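Side-chain contacts in cellulase (Bacillus sp. BG-CS10, PDB 5E09), which probably hydrolyses the beta-1,4-glucosidic bonds of cellulose with a family 5 catalytic barrel that is joined to two carbohydrate-binding modules: residues D28-G31 against A36-N39; D32-T35 against P40-T43; G407-N412 against H452-S457. One frame throughout, in Å; residues are numbered along the deposited sequence.

Interaction 1 of 3, residues D28-G31 against A36-N39; sequences DAVG and AWGN
Ala29 faces Trp37 with CA atoms 5.8 Å apart, and Gly31 faces Ala36 at 5.3 Å between CA atoms, two irregular pieces of one loop brought close without a hydrogen bond between them. The indole of Trp37 carries most of the contact, with the backbone of 29-30 crossing one of its faces. Ala29 CA stands 3.9 Å from the centroid of the six-membered ring and 16° off its normal, a CH-pi contact over the face, displaced toward the rim. On that same face the methyl of Ala29 rests on the pyrrole part of the indole, CB to CG 3.7 Å, and the backbone N of Val30 lies 3.5 Å from CE2. This loop joins strand 20-23 to helix 44-52, the first beta-alpha loop of the TIM barrel, at the barrel end where family 5 glycosidases place their active site. With chi1 at -80°, Trp37 CG is anti to its carbonyl carbon, which swings the indole across to the 29-30 backbone. Farther along the six-membered ring, Val30 lies alongside it, CG2 reaching CZ2 at 3.7 Å. Ala36 touches with its methyl alone, CB to Gly31 CA 3.7 Å. Asp28 is bonded to its surroundings: its carboxylate accepts hydrogen bonds from the backbone N atoms of Asn25 and Thr26, and its carbonyl O takes one from Thr63 OG1.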
loop_
_atom_site.group_PDB
_atom_site.type_symbol
_atom_site.label_atom_id
_atom_site.label_comp_id
_atom_site.label_asym_id
_atom_site.label_seq_id
_atom_site.Cartn_x
_atom_site.Cartn_y
_atom_site.Cartn_z
ATOM N N ASP A 28 0.315 0.415 17.448
ATOM C CA ASP A 28 0.262 1.793 16.997
ATOM C C ASP A 28 -1.155 2.367 17.062
ATOM O O ASP A 28 -1.342 3.566 16.891
ATOM C CB ASP A 28 0.810 1.907 15.570
ATOM C CG ASP A 28 0.264 0.836 14.640
ATOM O OD1 ASP A 28 0.329 -0.363 14.993
ATOM O OD2 ASP A 28 -0.226 1.197 13.552
ATOM N N ALA A 29 -2.147 1.519 17.316
ATOM C CA ALA A 29 -3.539 1.979 17.383
ATOM C C ALA A 29 -3.718 3.076 18.422
ATOM O O ALA A 29 -3.188 2.992 19.531
ATOM C CB ALA A 29 -4.483 0.812 17.690
ATOM N N VAL A 30 -4.466 4.110 18.055
ATOM C CA VAL A 30 -4.714 5.217 18.962
ATOM C C VAL A 30 -5.956 4.943 19.791
ATOM O O VAL A 30 -7.078 5.215 19.362
ATOM C CB VAL A 30 -4.887 6.544 18.208
ATOM C CG1 VAL A 30 -5.078 7.690 19.194
ATOM C CG2 VAL A 30 -3.680 6.798 17.300
ATOM N N GLY A 31 -5.749 4.402 20.985
ATOM C CA GLY A 31 -6.851 4.042 21.858
ATOM C C GLY A 31 -6.347 3.398 23.132
ATOM O O GLY A 31 -5.183 3.570 23.495
ATOM N N ALA A 36 -7.614 -1.523 19.822
ATOM C CA ALA A 36 -8.548 -0.409 19.633
ATOM C C ALA A 36 -8.974 -0.184 18.175
ATOM O O ALA A 36 -9.994 0.459 17.919
ATOM C CB ALA A 36 -7.943 0.871 20.197
ATOM N N TRP A 37 -8.203 -0.701 17.222
ATOM C CA TRP A 37 -8.523 -0.481 15.814
ATOM C C TRP A 37 -8.977 -1.756 15.101
ATOM O O TRP A 37 -9.015 -1.804 13.870
ATOM C CB TRP A 37 -7.326 0.145 15.086
ATOM C CG TRP A 37 -7.229 1.631 15.319
ATOM C CD1 TRP A 37 -8.056 2.389 16.102
ATOM C CD2 TRP A 37 -6.264 2.536 14.761
ATOM N NE1 TRP A 37 -7.660 3.702 16.072
ATOM C CE2 TRP A 37 -6.567 3.820 15.258
ATOM C CE3 TRP A 37 -5.178 2.384 13.896
ATOM C CZ2 TRP A 37 -5.821 4.946 14.913
ATOM C CZ3 TRP A 37 -4.440 3.500 13.558
ATOM C CH2 TRP A 37 -4.765 4.765 14.066
ATOM N N GLY A 38 -9.333 -2.779 15.874
ATOM C CA GLY A 38 -9.991 -3.949 15.322
ATOM C C GLY A 38 -9.113 -5.167 15.109
ATOM O O GLY A 38 -9.605 -6.235 14.747
ATOM N N ASN A 39 -7.810 -5.017 15.311
ATOM C CA ASN A 39 -6.923 -6.169 15.268
ATOM C C ASN A 39 -6.900 -6.893 16.613
ATOM O O ASN A 39 -6.969 -6.261 17.664
ATOM C CB ASN A 39 -5.511 -5.744 14.858
ATOM C CG ASN A 39 -5.387 -5.512 13.362
ATOM O OD1 ASN A 39 -5.814 -6.344 12.556
ATOM N ND2 ASN A 39 -4.816 -4.369 12.981
#

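Interaction 2 of 3, residues D32-T35 against P40-T43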
loop_
_atom_site.group_PDB
_atom_site.type_symbol
_atom_site.label_atom_id
_atom_site.label_comp_id
_atom_site.label_asym_id
_atom_site.label_seq_id
_atom_site.Cartn_x
_atom_site.Cartn_y
_atom_site.Cartn_z
ATOM N N ASP A 32 -7.214 2.638 23.795
ATOM C CA ASP A 32 -6.904 2.104 25.119
ATOM C C ASP A 32 -5.845 1.017 25.085
ATOM O O ASP A 32 -5.088 0.860 26.041
ATOM C CB ASP A 32 -8.169 1.569 25.791
ATOM C CG ASP A 32 -9.114 2.676 26.208
ATOM O OD1 ASP A 32 -8.676 3.847 26.260
ATOM O OD2 ASP A 32 -10.294 2.375 26.490
ATOM N N ASP A 33 -5.792 0.266 23.992
ATOM C CA ASP A 33 -4.710 -0.695 23.801
ATOM C C ASP A 33 -4.595 -1.099 22.332
ATOM O O ASP A 33 -5.209 -0.481 21.461
ATOM C CB ASP A 33 -4.904 -1.929 24.692
ATOM C CG ASP A 33 -6.074 -2.787 24.264
ATOM O OD1 ASP A 33 -7.047 -2.251 23.690
ATOM O OD2 ASP A 33 -6.017 -4.011 24.508
ATOM N N GLU A 34 -3.811 -2.139 22.069
ATOM C CA GLU A 34 -3.496 -2.535 20.705
ATOM C C GLU A 34 -4.699 -3.060 19.924
ATOM O O GLU A 34 -4.623 -3.209 18.704
ATOM C CB GLU A 34 -2.388 -3.594 20.701
ATOM C CG GLU A 34 -2.747 -4.898 21.399
ATOM C CD GLU A 34 -2.334 -4.920 22.862
ATOM O OE1 GLU A 34 -2.492 -3.889 23.550
ATOM O OE2 GLU A 34 -1.853 -5.978 23.324
ATOM N N THR A 35 -5.803 -3.338 20.614
ATOM C CA THR A 35 -6.993 -3.869 19.952
ATOM C C THR A 35 -7.946 -2.768 19.504
ATOM O O THR A 35 -8.966 -3.048 18.875
ATOM C CB THR A 35 -7.783 -4.839 20.866
ATOM O OG1 THR A 35 -8.397 -4.102 21.932
ATOM C CG2 THR A 35 -6.871 -5.910 21.442
ATOM N N PRO A 40 -6.825 -8.230 16.584
ATOM C CA PRO A 40 -6.724 -9.004 17.826
ATOM C C PRO A 40 -5.372 -8.801 18.497
ATOM O O PRO A 40 -4.454 -8.294 17.848
ATOM C CB PRO A 40 -6.883 -10.450 17.353
ATOM C CG PRO A 40 -6.391 -10.425 15.931
ATOM C CD PRO A 40 -6.819 -9.090 15.387
ATOM N N ARG A 41 -5.245 -9.189 19.765
ATOM C CA ARG A 41 -3.947 -9.138 20.421
ATOM C C ARG A 41 -2.990 -10.078 19.703
ATOM O O ARG A 41 -3.411 -11.067 19.102
ATOM C CB ARG A 41 -4.058 -9.485 21.908
ATOM C CG ARG A 41 -4.615 -8.328 22.727
ATOM C CD ARG A 41 -4.473 -8.507 24.232
ATOM N NE ARG A 41 -5.014 -7.345 24.938
ATOM C CZ ARG A 41 -4.890 -7.127 26.243
ATOM N NH1 ARG A 41 -4.237 -7.995 27.005
ATOM N NH2 ARG A 41 -5.418 -6.039 26.788
ATOM N N VAL A 42 -1.705 -9.749 19.744
ATOM C CA VAL A 42 -0.715 -10.497 18.985
ATOM C C VAL A 42 -0.561 -11.905 19.546
ATOM O O VAL A 42 -0.487 -12.094 20.760
ATOM C CB VAL A 42 0.650 -9.781 18.991
ATOM C CG1 VAL A 42 1.666 -10.542 18.147
ATOM C CG2 VAL A 42 0.494 -8.350 18.494
ATOM N N THR A 43 -0.537 -12.892 18.656
ATOM C CA THR A 43 -0.323 -14.272 19.064
ATOM C C THR A 43 1.054 -14.742 18.619
ATOM O O THR A 43 1.637 -14.185 17.686
ATOM C CB THR A 43 -1.404 -15.214 18.486
ATOM O OG1 THR A 43 -1.258 -15.312 17.062
ATOM C CG2 THR A 43 -2.802 -14.703 18.832
HETATM O O HOH W 1 -1.028 -8.195 21.723
#
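Arg41 reaches across to Asp33 through NH2, which donates to OD2 at 3.1 Å with an N-H...O angle of 152°, a salt bridge. The arrangement is not a flat, two-pronged pairing: OD2 is approached on its anti side, and the carboxylate and guanidinium planes stand 64° apart. Glu34 adds a second negative charge from a different direction. Its OE2 lies 3.8 Å from Arg41 NE, well out of the guanidinium plane, so this long salt bridge acts through charge alone, although the two planes differ by just 13°. Along the aliphatic part of the arginine, the methyl CG2 of Thr35 packs against Arg41 CG at 3.5 Å. The arginine runs extended from CG to NE, which carries its positive end past Thr35 to the acids.

In the next shell Thr35 OG1 donates to Asp33 OD1 at 2.9 Å, on the syn side, so one carboxylate oxygen is held by the threonine while the other meets the arginine. Glu34 also accepts a hydrogen bond from a water at OE2, and that water takes the backbone N-H of Val42. The same OE2 forms a salt bridge with Arg83, so the buried glutamate is shared between two arginines, which probably keeps it ionised. Farther out, Thr43 caps the start of helix 44-52 through OG1 and Leu46 N. The network thus lies on the loop from barrel strand 20-23 to helix 44-52, against helix 78-93, which supplies Arg83 and whose Val87 touches Val42.

Interaction 3 of 3, residues G407-N412 against H452-S457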
loop_
_atom_site.group_PDB
_atom_site.type_symbol
_atom_site.label_atom_id
_atom_site.label_comp_id
_atom_site.label_asym_id
_atom_site.label_seq_id
_atom_site.Cartn_x
_atom_site.Cartn_y
_atom_site.Cartn_z
ATOM N N GLY A 407 -24.996 -17.271 -21.681
ATOM C CA GLY A 407 -25.979 -16.736 -20.758
ATOM C C GLY A 407 -25.511 -16.595 -19.321
ATOM O O GLY A 407 -26.173 -15.936 -18.528
ATOM N N GLU A 408 -24.390 -17.209 -18.957
ATOM C CA GLU A 408 -23.882 -16.996 -17.607
ATOM C C GLU A 408 -22.798 -15.933 -17.596
ATOM O O GLU A 408 -21.658 -16.175 -18.001
ATOM C CB GLU A 408 -23.345 -18.274 -16.973
ATOM C CG GLU A 408 -23.022 -18.041 -15.499
ATOM C CD GLU A 408 -22.769 -19.308 -14.718
ATOM O OE1 GLU A 408 -21.684 -19.908 -14.873
ATOM O OE2 GLU A 408 -23.661 -19.699 -13.942
ATOM N N LEU A 409 -23.170 -14.755 -17.109
ATOM C CA LEU A 409 -22.269 -13.618 -17.081
ATOM C C LEU A 409 -21.367 -13.673 -15.855
ATOM O O LEU A 409 -21.748 -14.188 -14.809
ATOM C CB LEU A 409 -23.074 -12.320 -17.121
ATOM C CG LEU A 409 -24.111 -12.330 -18.251
ATOM C CD1 LEU A 409 -24.988 -11.087 -18.224
ATOM C CD2 LEU A 409 -23.432 -12.489 -19.616
ATOM N N GLY A 410 -20.158 -13.151 -16.002
ATOM C CA GLY A 410 -19.179 -13.201 -14.941
ATOM C C GLY A 410 -17.968 -13.987 -15.395
ATOM O O GLY A 410 -17.799 -14.242 -16.589
ATOM N N THR A 411 -17.198 -14.444 -14.422
ATOM C CA THR A 411 -16.024 -15.237 -14.666
ATOM C C THR A 411 -16.453 -16.647 -14.924
ATOM O O THR A 411 -17.038 -17.256 -14.086
ATOM C CB THR A 411 -15.141 -15.274 -13.424
ATOM O OG1 THR A 411 -14.883 -13.956 -12.993
ATOM C CG2 THR A 411 -13.850 -15.907 -13.729
ATOM N N ASN A 412 -16.160 -17.153 -16.099
ATOM C CA ASN A 412 -16.531 -18.491 -16.458
ATOM C C ASN A 412 -15.378 -19.442 -16.326
ATOM O O ASN A 412 -15.563 -20.607 -16.271
ATOM C CB ASN A 412 -17.011 -18.536 -17.904
ATOM C CG ASN A 412 -18.391 -17.976 -18.095
ATOM O OD1 ASN A 412 -18.953 -18.106 -19.140
ATOM N ND2 ASN A 412 -18.929 -17.362 -17.100
ATOM N N HIS A 452 -27.156 -3.307 -13.200
ATOM C CA HIS A 452 -26.971 -4.622 -13.785
ATOM C C HIS A 452 -25.566 -4.663 -14.361
ATOM O O HIS A 452 -25.331 -4.209 -15.483
ATOM C CB HIS A 452 -28.020 -4.905 -14.861
ATOM C CG HIS A 452 -29.427 -4.887 -14.351
ATOM N ND1 HIS A 452 -29.956 -5.907 -13.587
ATOM C CD2 HIS A 452 -30.417 -3.976 -14.499
ATOM C CE1 HIS A 452 -31.210 -5.622 -13.285
ATOM N NE2 HIS A 452 -31.515 -4.455 -13.825
ATOM N N PHE A 453 -24.629 -5.183 -13.576
ATOM C CA PHE A 453 -23.220 -5.159 -13.944
ATOM C C PHE A 453 -22.924 -6.105 -15.105
ATOM O O PHE A 453 -21.998 -5.865 -15.893
ATOM C CB PHE A 453 -22.346 -5.510 -12.734
ATOM C CG PHE A 453 -22.353 -4.455 -11.655
ATOM C CD1 PHE A 453 -21.684 -3.254 -11.837
ATOM C CD2 PHE A 453 -23.026 -4.665 -10.464
ATOM C CE1 PHE A 453 -21.688 -2.283 -10.855
ATOM C CE2 PHE A 453 -23.035 -3.696 -9.472
ATOM C CZ PHE A 453 -22.367 -2.504 -9.669
ATOM N N ASN A 454 -23.711 -7.174 -15.203
ATOM C CA ASN A 454 -23.611 -8.111 -16.317
ATOM C C ASN A 454 -22.192 -8.627 -16.566
ATOM O O ASN A 454 -21.721 -8.639 -17.702
ATOM C CB ASN A 454 -24.152 -7.452 -17.590
ATOM C CG ASN A 454 -25.636 -7.175 -17.505
ATOM O OD1 ASN A 454 -26.352 -7.845 -16.763
ATOM N ND2 ASN A 454 -26.111 -6.190 -18.267
ATOM N N GLY A 455 -21.511 -9.036 -15.501
ATOM C CA GLY A 455 -20.172 -9.590 -15.620
ATOM C C GLY A 455 -19.071 -8.561 -15.811
ATOM O O GLY A 455 -17.904 -8.912 -15.956
ATOM N N ASP A 456 -19.432 -7.284 -15.803
ATOM C CA ASP A 456 -18.448 -6.226 -16.010
ATOM C C ASP A 456 -18.065 -5.586 -14.670
ATOM O O ASP A 456 -18.709 -5.842 -13.655
ATOM C CB ASP A 456 -18.999 -5.180 -16.977
ATOM C CG ASP A 456 -17.922 -4.546 -17.825
ATOM O OD1 ASP A 456 -16.736 -4.604 -17.429
ATOM O OD2 ASP A 456 -18.267 -3.979 -18.884
ATOM N N SER A 457 -17.017 -4.767 -14.658
ATOM C CA SER A 457 -16.589 -4.126 -13.417
ATOM C C SER A 457 -16.235 -2.655 -13.627
ATOM O O SER A 457 -15.623 -2.288 -14.634
ATOM C CB SER A 457 -15.399 -4.878 -12.797
ATOM O OG SER A 457 -14.297 -4.961 -13.683
#
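The peptide plane joining Asn454 to Gly455 turns one face to Leu409, whose CB lies almost straight above the carbonyl carbon, 3.8 Å from Asn454 C. The side-chain amide of Asn454 also has Leu409 off one side of its plane: CD1 comes from that side toward the oxygen, 3.8 Å from OD1, and touches Asn454 CB at 3.8 Å. The amide nitrogen ND2 is engaged elsewhere, donating to Glu434 O, which probably helps hold the amide's rotation, with CB and OD1 turned to the leucine. The two side chains run alongside each other in the same direction; in the leucine chi1 of -50°, with CG anti to the carbonyl carbon, helps place CD1 at Asn454 CB.

Beyond the leucine the backbones themselves touch. Gly410 and Gly455 approach with CA atoms 3.8 Å apart, and Gly410 N is 3.6 Å from Gly455 CA, a closeness that neither residue obstructs with a side chain. Residues 453-456 form a type I' beta turn, with Asn454 and Gly455 both at positive phi and Asp456 N bonded to Phe453 O at 2.9 Å. The turn makes up most of the connection between strands 447-452 and 458-465 of the C-terminal carbohydrate-binding module, while in the X2 module Leu409 directly precedes, and Gly410 begins, strand 410-419, so the contact bridges two domains. No direct hydrogen bond crosses it. On the X2 side, Asn412 ND2 donates to Glu408 O at 3.1 Å, with the oxygen close to the amide plane of the asparagine but ND2 itself above the carbonyl plane; this bond links the residue two before the strand to the strand's third residue. Glu408 O also accepts from Asn431, on neighbouring strand 425-432. The backbone of Asn454 bonds to Asp433, in the connection between strands 425-432 and 436-443.

Interactions 1 and 2 interlock within a single loop: 28-31, 32-35, 36-39 and 40-43 follow one another along the chain, between barrel strand 20-23 and helix 44-52. Their centres are 7 Å apart and they touch where Ala29 CB lies 4.1 Å from Glu34 O, so the aromatic and the charged contact lie together where the loop doubles back. Interaction 3 comes much later in the sequence, with its centre 38 Å from that of interaction 1 and 41 Å from that of interaction 2. It joins the X2 module to the C-terminal module. The first two belong to a loop at the active-site end of the barrel; the third probably contributes to how the two accessory modules are oriented.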